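Local coordinates for heavy-metal chelation domain-containing protein (Pyrococcus horikoshii, PDB 3NPG) that is of unknown function but may bind heavy-metal ions, and assembles from four copies of its chain, at residues F28-T33 and A48-E53; Y58-E63 and N78-T83. All coordinates share one frame; numbering follows the deposited sequence.

The chain enters contact 1 where strand 22-27 has ended and residues 28-31 lead into strand 32-38. It runs out along that strand and returns along strand 43-49, and the pairing of 28-33 with 48-53 closes this beta hairpin at its open end. A loop then carries the chain through 58-63 and helix 67-72 to the start of helix 79-96, where contact 2 closes a second loop against 78-83. The two loops follow one another, neither nested nor crossed, with contact centres about 12 Å apart. The contacts touch where Ile80 packs on Phe28, and Thr83 on Thr33, Ala48 and Met49, so the hairpin rests on the helix to which contact 2 fastens the loop. Both also meet the second subunit.

Contact 1: residues F28-T33 and A48-E53; sequences FGLPYT and AMTLPE. With ACT (acetate ion), chain E.
Thr50 and Thr33 join their hydroxyls in a relay that ends on the backbone of Gly29. Thr33 OG1 donates to Thr50 OG1 (2.6 Å), and Thr50 OG1 in turn donates to Gly29 O, also at 2.6 Å. Threonine suits position 50 because its two branches do different work: with OG1 beside the backbone N and CG2 anti to it (chi1 -54°), the hydroxyl serves the relay while the methyl turns to apolar neighbours. CG2 lies 4.1 Å from the centroid of the Phe28 ring in an off-centre CH-pi contact, and the Leu30 side chain crosses that of Thr50 at about a right angle, its CD2 touching Thr50 CB and CG2 and also Pro52 CD.

This is the open end of an antiparallel beta hairpin. Thr33 and Ala48 are a hydrogen-bonded pair, Thr33 N donating to Ala48 O (2.9 Å) and Ala48 N to Thr33 O (2.8 Å). Tyr32 and Met49 follow as a non-hydrogen-bonded pair, and Thr50 N to Pro31 O (3.2 Å) extends the pairing past the strand ends, just after the cis peptide that precedes Pro31. Tyr32 CE2 lies 3.6 Å from CB of Met49, a selenomethionine in the crystal, the two side chains crossing obliquely. Tyr32 OH donates to OXT of an acetate, probably from the crystallisation liquor and also held by Thr199; this oxygen lies at the ring edge, near its plane.

Contact 2: residues Y58-E63 and N78-T83; sequences YTNSIE and NIIERT
The N-terminal end of helix 79-96 forms one side of this contact, with Asn78 as N-cap and the loop residues Thr59 to Ser61 lying across the first turn. Asparagine suits the cap because the two ends of its amide serve different partners. OD1 accepts a weak capping bond from Ile80 N, while ND2 donates to Thr59 O across the contact at 2.9 Å, approaching from above that carbonyl's plane. CG stands anti to the backbone N (chi1 -168°), which carries the amide out toward the loop.

Three residues on, in the first turn of the helix, Glu81 extends its carboxylate to Ser61. OE2 accepts twice, from Ser61 N at 2.9 Å in a nearly straight bond (170°) and from Ser61 OG at 2.7 Å. The amide arrives on the anti side, the hydroxyl from well above the carboxylate plane, and both come from the same side of that plane. Ser61 OG also bonds Lys73, and Glu81 OE1 bonds Ser76, so the carboxylate links the loop to the residues just before the helix. An alanine at Glu81 removes the acceptor shared by Ser61 N and OG, and the loop at Ser61 would probably be held less firmly to the helix, with Ser76 OG losing a partner as well.

Between these polar grips, Asn60 OD1 accepts from Ile62 N, two residues on, at 3.1 Å, an Asx turn, and its ND2 bonds Leu232 O of the second subunit. Beside it, branched Ile80 covers the loop with two methyls: CD1 meets Tyr58 CD1 at 4.0 Å and CG2 lies near Asn60 ND2. On the chain's other elements, Ile80 packs against Phe28 beyond strand 22-27, and Ile62 rests on Glu69 and Phe70 of helix 67-72.

Contact 1: residues F28-T33 and A48-E53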
loop_
_atom_site.group_PDB
_atom_site.type_symbol
_atom_site.label_atom_id
_atom_site.label_comp_id
_atom_site.label_asym_id
_atom_site.label_seq_id
_atom_site.Cartn_x
_atom_site.Cartn_y
_atom_site.Cartn_z
ATOM N N PHE A 28 -18.211 8.411 10.118
ATOM C CA PHE A 28 -17.114 7.527 9.739
ATOM C C PHE A 28 -16.029 8.402 9.089
ATOM O O PHE A 28 -16.057 8.631 7.881
ATOM C CB PHE A 28 -17.606 6.428 8.766
ATOM C CG PHE A 28 -16.529 5.463 8.313
ATOM C CD1 PHE A 28 -16.055 4.475 9.166
ATOM C CD2 PHE A 28 -16.026 5.513 7.020
ATOM C CE1 PHE A 28 -15.061 3.590 8.751
ATOM C CE2 PHE A 28 -15.037 4.626 6.606
ATOM C CZ PHE A 28 -14.561 3.669 7.471
ATOM N N GLY A 29 -15.201 9.020 9.923
ATOM C CA GLY A 29 -14.219 9.990 9.459
ATOM C C GLY A 29 -12.799 9.715 9.888
ATOM O O GLY A 29 -12.531 8.721 10.562
ATOM N N LEU A 30 -11.867 10.610 9.485
ATOM C CA LEU A 30 -10.446 10.483 9.792
ATOM C C LEU A 30 -9.975 11.611 10.739
ATOM O O LEU A 30 -10.425 12.753 10.610
ATOM C CB LEU A 30 -9.613 10.500 8.497
ATOM C CG LEU A 30 -9.719 9.257 7.605
ATOM C CD1 LEU A 30 -9.144 9.528 6.242
ATOM C CD2 LEU A 30 -9.024 8.061 8.238
ATOM N N PRO A 31 -9.057 11.316 11.698
ATOM C CA PRO A 31 -8.405 10.012 11.954
ATOM C C PRO A 31 -9.307 9.013 12.682
ATOM O O PRO A 31 -9.039 7.808 12.656
ATOM C CB PRO A 31 -7.187 10.405 12.797
ATOM C CG PRO A 31 -7.637 11.623 13.551
ATOM C CD PRO A 31 -8.552 12.366 12.610
ATOM N N TYR A 32 -10.382 9.507 13.321
ATOM C CA TYR A 32 -11.251 8.665 14.127
ATOM C C TYR A 32 -12.695 8.719 13.713
ATOM O O TYR A 32 -13.208 9.788 13.354
ATOM C CB TYR A 32 -11.116 9.024 15.615
ATOM C CG TYR A 32 -9.853 8.492 16.242
ATOM C CD1 TYR A 32 -8.656 9.190 16.143
ATOM C CD2 TYR A 32 -9.842 7.269 16.905
ATOM C CE1 TYR A 32 -7.473 8.670 16.659
ATOM C CE2 TYR A 32 -8.671 6.751 17.447
ATOM C CZ TYR A 32 -7.485 7.454 17.320
ATOM O OH TYR A 32 -6.324 6.946 17.842
ATOM N N THR A 33 -13.372 7.561 13.787
ATOM C CA THR A 33 -14.815 7.454 13.651
ATOM C C THR A 33 -15.387 7.724 15.028
ATOM O O THR A 33 -14.832 7.247 16.022
ATOM C CB THR A 33 -15.200 6.045 13.150
ATOM O OG1 THR A 33 -14.693 5.863 11.830
ATOM C CG2 THR A 33 -16.699 5.803 13.167
ATOM N N ALA A 48 -13.460 5.331 17.537
ATOM C CA ALA A 48 -12.818 4.106 17.065
ATOM C C ALA A 48 -11.979 4.436 15.852
ATOM O O ALA A 48 -12.485 5.051 14.908
ATOM C CB ALA A 48 -13.863 3.061 16.712
HETATM N N MSE A 49 -10.670 4.114 15.902
HETATM C CA MSE A 49 -9.738 4.448 14.820
HETATM C C MSE A 49 -10.186 3.921 13.462
HETATM O O MSE A 49 -10.458 2.728 13.313
HETATM C CB MSE A 49 -8.322 3.968 15.144
HETATM C CG MSE A 49 -7.298 4.401 14.116
HETATM SE SE MSE A 49 -5.555 3.710 14.485
HETATM C CE MSE A 49 -4.831 5.240 15.408
ATOM N N THR A 50 -10.241 4.813 12.468
ATOM C CA THR A 50 -10.579 4.451 11.101
ATOM C C THR A 50 -9.346 3.897 10.423
ATOM O O THR A 50 -8.269 4.495 10.514
ATOM C CB THR A 50 -11.155 5.670 10.354
ATOM O OG1 THR A 50 -12.245 6.201 11.106
ATOM C CG2 THR A 50 -11.622 5.326 8.959
ATOM N N LEU A 51 -9.477 2.718 9.806
ATOM C CA LEU A 51 -8.373 2.070 9.109
ATOM C C LEU A 51 -8.680 2.033 7.606
ATOM O O LEU A 51 -9.289 1.072 7.117
ATOM C CB LEU A 51 -8.147 0.644 9.662
ATOM C CG LEU A 51 -7.952 0.534 11.182
ATOM C CD1 LEU A 51 -8.104 -0.885 11.639
ATOM C CD2 LEU A 51 -6.601 1.088 11.608
ATOM N N PRO A 52 -8.367 3.140 6.869
ATOM C CA PRO A 52 -8.732 3.197 5.439
ATOM C C PRO A 52 -8.082 2.114 4.593
ATOM O O PRO A 52 -8.671 1.681 3.604
ATOM C CB PRO A 52 -8.287 4.595 5.012
ATOM C CG PRO A 52 -7.270 5.007 6.035
ATOM C CD PRO A 52 -7.704 4.388 7.309
ATOM N N GLU A 53 -6.877 1.651 4.989
ATOM C CA GLU A 53 -6.168 0.582 4.269
ATOM C C GLU A 53 -6.942 -0.752 4.308
ATOM O O GLU A 53 -6.690 -1.624 3.489
ATOM C CB GLU A 53 -4.726 0.405 4.812
ATOM C CG GLU A 53 -4.647 -0.053 6.268
ATOM C CD GLU A 53 -4.694 1.043 7.321
ATOM O OE1 GLU A 53 -4.850 2.231 6.950
ATOM O OE2 GLU A 53 -4.564 0.710 8.521
HETATM C C ACT E . -6.180 3.580 18.674
HETATM O O ACT E . -6.654 2.497 18.803
HETATM O OXT ACT E . -6.900 4.479 18.407
HETATM C CH3 ACT E . -4.675 3.795 18.827
#

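Contact 2: residues Y58-E63 and N78-T83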
loop_
_atom_site.group_PDB
_atom_site.type_symbol
_atom_site.label_atom_id
_atom_site.label_comp_id
_atom_site.label_asym_id
_atom_site.label_seq_id
_atom_site.Cartn_x
_atom_site.Cartn_y
_atom_site.Cartn_z
ATOM N N TYR A 58 -16.900 1.248 -0.171
ATOM C CA TYR A 58 -17.589 2.234 0.657
ATOM C C TYR A 58 -19.086 1.986 0.658
ATOM O O TYR A 58 -19.840 2.669 -0.043
ATOM C CB TYR A 58 -17.234 3.675 0.240
ATOM C CG TYR A 58 -15.845 4.083 0.681
ATOM C CD1 TYR A 58 -15.587 4.430 2.004
ATOM C CD2 TYR A 58 -14.775 4.056 -0.206
ATOM C CE1 TYR A 58 -14.299 4.753 2.429
ATOM C CE2 TYR A 58 -13.482 4.379 0.207
ATOM C CZ TYR A 58 -13.248 4.726 1.526
ATOM O OH TYR A 58 -11.975 5.049 1.930
ATOM N N THR A 59 -19.508 0.935 1.387
ATOM C CA THR A 59 -20.913 0.524 1.485
ATOM C C THR A 59 -21.332 0.370 2.949
ATOM O O THR A 59 -20.486 0.099 3.804
ATOM C CB THR A 59 -21.140 -0.787 0.705
ATOM O OG1 THR A 59 -20.222 -1.774 1.177
ATOM C CG2 THR A 59 -20.982 -0.609 -0.810
ATOM N N ASN A 60 -22.641 0.537 3.240
ATOM C CA ASN A 60 -23.176 0.366 4.594
ATOM C C ASN A 60 -24.631 -0.127 4.539
ATOM O O ASN A 60 -25.480 0.511 3.906
ATOM C CB ASN A 60 -23.066 1.675 5.398
ATOM C CG ASN A 60 -23.016 1.473 6.899
ATOM O OD1 ASN A 60 -23.789 0.711 7.479
ATOM N ND2 ASN A 60 -22.121 2.187 7.563
ATOM N N SER A 61 -24.908 -1.284 5.174
ATOM C CA SER A 61 -26.248 -1.882 5.186
ATOM C C SER A 61 -27.219 -1.124 6.109
ATOM O O SER A 61 -28.437 -1.287 5.982
ATOM C CB SER A 61 -26.179 -3.351 5.585
ATOM O OG SER A 61 -25.597 -3.504 6.869
ATOM N N ILE A 62 -26.679 -0.291 7.037
ATOM C CA ILE A 62 -27.498 0.507 7.957
ATOM C C ILE A 62 -28.305 1.572 7.189
ATOM O O ILE A 62 -27.724 2.441 6.531
ATOM C CB ILE A 62 -26.632 1.127 9.099
ATOM C CG1 ILE A 62 -26.002 0.016 9.970
ATOM C CG2 ILE A 62 -27.456 2.091 9.955
ATOM C CD1 ILE A 62 -24.763 0.446 10.770
ATOM N N GLU A 63 -29.639 1.461 7.229
ATOM C CA GLU A 63 -30.526 2.412 6.566
ATOM C C GLU A 63 -31.013 3.460 7.561
ATOM O O GLU A 63 -30.925 4.658 7.286
ATOM C CB GLU A 63 -31.714 1.687 5.906
ATOM C CG GLU A 63 -31.310 0.717 4.800
ATOM C CD GLU A 63 -30.595 1.341 3.614
ATOM O OE1 GLU A 63 -31.001 2.444 3.183
ATOM O OE2 GLU A 63 -29.651 0.704 3.092
ATOM N N ASN A 78 -17.965 -6.054 7.271
ATOM C CA ASN A 78 -17.716 -4.720 6.733
ATOM C C ASN A 78 -17.000 -3.871 7.782
ATOM O O ASN A 78 -17.552 -3.627 8.860
ATOM C CB ASN A 78 -19.051 -4.064 6.328
ATOM C CG ASN A 78 -18.921 -2.812 5.497
ATOM O OD1 ASN A 78 -18.012 -1.989 5.684
ATOM N ND2 ASN A 78 -19.891 -2.593 4.628
ATOM N N ILE A 79 -15.757 -3.443 7.480
ATOM C CA ILE A 79 -14.944 -2.631 8.403
ATOM C C ILE A 79 -15.641 -1.295 8.796
ATOM O O ILE A 79 -15.551 -0.876 9.957
ATOM C CB ILE A 79 -13.484 -2.423 7.853
ATOM C CG1 ILE A 79 -12.604 -1.612 8.847
ATOM C CG2 ILE A 79 -13.489 -1.787 6.451
ATOM C CD1 ILE A 79 -12.268 -2.336 10.138
ATOM N N ILE A 80 -16.381 -0.669 7.841
ATOM C CA ILE A 80 -17.127 0.572 8.102
ATOM C C ILE A 80 -18.189 0.338 9.185
ATOM O O ILE A 80 -18.303 1.136 10.124
ATOM C CB ILE A 80 -17.748 1.154 6.794
ATOM C CG1 ILE A 80 -16.674 1.331 5.695
ATOM C CG2 ILE A 80 -18.481 2.473 7.077
ATOM C CD1 ILE A 80 -17.217 1.672 4.339
ATOM N N GLU A 81 -18.925 -0.790 9.084
ATOM C CA GLU A 81 -19.946 -1.163 10.061
ATOM C C GLU A 81 -19.320 -1.531 11.422
ATOM O O GLU A 81 -19.896 -1.209 12.460
ATOM C CB GLU A 81 -20.809 -2.311 9.530
ATOM C CG GLU A 81 -21.675 -1.920 8.343
ATOM C CD GLU A 81 -22.452 -3.063 7.712
ATOM O OE1 GLU A 81 -22.517 -4.156 8.324
ATOM O OE2 GLU A 81 -23.001 -2.863 6.603
ATOM N N ARG A 82 -18.126 -2.192 11.411
ATOM C CA ARG A 82 -17.397 -2.548 12.642
ATOM C C ARG A 82 -16.916 -1.301 13.372
ATOM O O ARG A 82 -17.094 -1.193 14.590
ATOM C CB ARG A 82 -16.187 -3.442 12.329
ATOM C CG ARG A 82 -16.516 -4.902 12.178
ATOM C CD ARG A 82 -15.331 -5.794 12.553
ATOM N NE ARG A 82 -14.130 -5.510 11.753
ATOM C CZ ARG A 82 -13.907 -6.012 10.537
ATOM N NH1 ARG A 82 -14.817 -6.778 9.950
ATOM N NH2 ARG A 82 -12.785 -5.722 9.889
ATOM N N THR A 83 -16.232 -0.382 12.640
ATOM C CA THR A 83 -15.678 0.847 13.221
ATOM C C THR A 83 -16.776 1.712 13.859
ATOM O O THR A 83 -16.616 2.155 14.997
ATOM C CB THR A 83 -14.838 1.607 12.183
ATOM O OG1 THR A 83 -14.002 0.676 11.486
ATOM C CG2 THR A 83 -13.986 2.694 12.815
#